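Local structure of lysine-specific demethylase REF6 (Arabidopsis thaliana, 6A58) at residues C30-S35 against Y62-Q67. The protein demethylates di- and trimethylated lysine on the histone H3 tail and binds DNA through the four C2H2 zinc fingers that form this chain. Residues are numbered along the deposited sequence; the frame is centred on the assembly and turned at random.
Sequences CTMSFS and YLVQHQ. With ZN (zinc ion), chain C; ZN (zinc ion), chain B.
Met32 reaches Val64 and Gln67 with a side chain that leaves its CA with CG anti to the carbonyl carbon (chi1 -66°) and then runs fully extended, so that the methyl CE is delivered to the flank of helix 60-70. Gln67 starts with CG anti to its backbone N but bends at the next bond (chi2 -90°), which turns the amide oxygen to that methyl. The two chains pass alongside each other in roughly opposed senses, and Met32 CE comes obliquely from above the amide plane, not within it, to lie 3.2 Å from Gln67 OE1 and 4.0 Å from Gln67 CG. One helical turn earlier, Val64 offers its CG2 branch to the same methyl, with Met32 CE and Val64 CG2 4.2 Å apart. A single thioether end thus meets an aliphatic branch and an amide oxygen, in a small surface contact that is mostly van der Waals packing, perhaps helped by a weak polar attraction between methyl and oxygen.

Both segments are tied to zinc. Cys30 SG binds one ion at 2.2 Å and also accepts a nearly straight N-H...S hydrogen bond from Met32 N (3.6 Å, 163°), a length usual for sulfur; Cys25, His43 and His60 complete this site. His66 NE2 binds the second ion with Cys48, Cys53 and His70. Met32 of the degenerate first finger therefore touches the same helix whose His60 completes that finger's zinc site. Strand 33-34 pairs antiparallel with strand 23-24, Met32 also touches His43 of helix 37-44, and Gln67 rests on Pro49 in the loop before helix 60-70.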
loop_
_atom_site.group_PDB
_atom_site.type_symbol
_atom_site.label_atom_id
_atom_site.label_comp_id
_atom_site.label_asym_id
_atom_site.label_seq_id
_atom_site.Cartn_x
_atom_site.Cartn_y
_atom_site.Cartn_z
ATOM N N CYS A 30 -15.022 2.559 -6.234
ATOM C CA CYS A 30 -14.772 3.621 -5.251
ATOM C C CYS A 30 -15.504 3.328 -3.947
ATOM O O CYS A 30 -16.664 2.915 -3.962
ATOM C CB CYS A 30 -15.208 4.981 -5.786
ATOM S SG CYS A 30 -14.575 6.355 -4.783
ATOM N N THR A 31 -14.824 3.550 -2.822
ATOM C CA THR A 31 -15.403 3.322 -1.500
ATOM C C THR A 31 -15.461 4.613 -0.676
ATOM O O THR A 31 -15.667 4.563 0.535
ATOM C CB THR A 31 -14.610 2.245 -0.726
ATOM O OG1 THR A 31 -13.273 2.701 -0.502
ATOM C CG2 THR A 31 -14.576 0.934 -1.502
ATOM N N MET A 32 -15.317 5.763 -1.336
ATOM C CA MET A 32 -15.290 7.050 -0.642
ATOM C C MET A 32 -16.687 7.608 -0.405
ATOM O O MET A 32 -17.621 7.319 -1.156
ATOM C CB MET A 32 -14.453 8.062 -1.413
ATOM C CG MET A 32 -12.982 7.691 -1.476
ATOM S SD MET A 32 -12.027 8.986 -2.275
ATOM C CE MET A 32 -10.413 8.213 -2.344
ATOM N N SER A 33 -16.815 8.400 0.656
ATOM C CA SER A 33 -18.060 9.107 0.968
ATOM C C SER A 33 -17.753 10.493 1.523
ATOM O O SER A 33 -16.621 10.765 1.940
ATOM C CB SER A 33 -18.906 8.314 1.957
ATOM O OG SER A 33 -18.282 8.257 3.219
ATOM N N PHE A 34 -18.772 11.354 1.511
ATOM C CA PHE A 34 -18.616 12.796 1.751
ATOM C C PHE A 34 -19.704 13.353 2.656
ATOM O O PHE A 34 -20.807 12.814 2.716
ATOM C CB PHE A 34 -18.582 13.526 0.398
ATOM C CG PHE A 34 -17.488 13.022 -0.481
ATOM C CD1 PHE A 34 -16.212 13.554 -0.380
ATOM C CD2 PHE A 34 -17.694 11.923 -1.310
ATOM C CE1 PHE A 34 -15.173 13.041 -1.133
ATOM C CE2 PHE A 34 -16.656 11.402 -2.058
ATOM C CZ PHE A 34 -15.394 11.963 -1.966
ATOM N N SER A 35 -19.373 14.442 3.351
ATOM C CA SER A 35 -20.284 15.087 4.297
ATOM C C SER A 35 -21.437 15.834 3.622
ATOM O O SER A 35 -22.468 16.078 4.254
ATOM C CB SER A 35 -19.509 16.056 5.197
ATOM O OG SER A 35 -18.465 15.388 5.887
ATOM N N TYR A 62 -6.655 8.057 -11.278
ATOM C CA TYR A 62 -5.590 9.000 -10.890
ATOM C C TYR A 62 -5.884 9.710 -9.566
ATOM O O TYR A 62 -4.982 9.904 -8.747
ATOM C CB TYR A 62 -5.359 10.056 -11.981
ATOM C CG TYR A 62 -4.609 9.562 -13.205
ATOM C CD1 TYR A 62 -3.311 9.065 -13.098
ATOM C CD2 TYR A 62 -5.181 9.633 -14.477
ATOM C CE1 TYR A 62 -2.613 8.627 -14.216
ATOM C CE2 TYR A 62 -4.492 9.199 -15.603
ATOM C CZ TYR A 62 -3.209 8.697 -15.467
ATOM O OH TYR A 62 -2.524 8.267 -16.578
ATOM N N LEU A 63 -7.142 10.106 -9.374
ATOM C CA LEU A 63 -7.588 10.767 -8.143
ATOM C C LEU A 63 -7.388 9.886 -6.906
ATOM O O LEU A 63 -6.829 10.334 -5.903
ATOM C CB LEU A 63 -9.066 11.149 -8.260
ATOM C CG LEU A 63 -9.746 11.759 -7.028
ATOM C CD1 LEU A 63 -9.229 13.166 -6.781
ATOM C CD2 LEU A 63 -11.260 11.723 -7.188
ATOM N N VAL A 64 -7.865 8.645 -6.989
ATOM C CA VAL A 64 -7.829 7.705 -5.857
ATOM C C VAL A 64 -6.387 7.366 -5.459
ATOM O O VAL A 64 -6.062 7.324 -4.268
ATOM C CB VAL A 64 -8.640 6.416 -6.164
ATOM C CG1 VAL A 64 -8.423 5.337 -5.102
ATOM C CG2 VAL A 64 -10.126 6.739 -6.274
ATOM N N GLN A 65 -5.533 7.134 -6.452
ATOM C CA GLN A 65 -4.106 6.889 -6.212
ATOM C C GLN A 65 -3.423 8.074 -5.525
ATOM O O GLN A 65 -2.636 7.883 -4.595
ATOM C CB GLN A 65 -3.386 6.559 -7.522
ATOM C CG GLN A 65 -3.755 5.200 -8.098
ATOM C CD GLN A 65 -3.197 4.966 -9.492
ATOM O OE1 GLN A 65 -2.375 5.738 -9.991
ATOM N NE2 GLN A 65 -3.644 3.887 -10.128
ATOM N N HIS A 66 -3.738 9.288 -5.978
ATOM C CA HIS A 66 -3.174 10.508 -5.394
ATOM C C HIS A 66 -3.538 10.716 -3.919
ATOM O O HIS A 66 -2.670 11.054 -3.111
ATOM C CB HIS A 66 -3.600 11.746 -6.187
ATOM C CG HIS A 66 -3.216 13.031 -5.526
ATOM N ND1 HIS A 66 -1.915 13.480 -5.476
ATOM C CD2 HIS A 66 -3.959 13.951 -4.867
ATOM C CE1 HIS A 66 -1.873 14.625 -4.820
ATOM N NE2 HIS A 66 -3.100 14.933 -4.440
ATOM N N GLN A 67 -4.818 10.537 -3.586
ATOM C CA GLN A 67 -5.316 10.719 -2.209
ATOM C C GLN A 67 -4.514 9.912 -1.175
ATOM O O GLN A 67 -4.286 10.389 -0.063
ATOM C CB GLN A 67 -6.821 10.382 -2.133
ATOM C CG GLN A 67 -7.429 10.346 -0.728
ATOM C CD GLN A 67 -7.370 8.974 -0.071
ATOM O OE1 GLN A 67 -7.662 7.955 -0.701
ATOM N NE2 GLN A 67 -6.992 8.942 1.205
HETATM ZN ZN ZN C . -4.314 16.062 -2.931
HETATM ZN ZN ZN B . -15.243 8.056 -6.101
#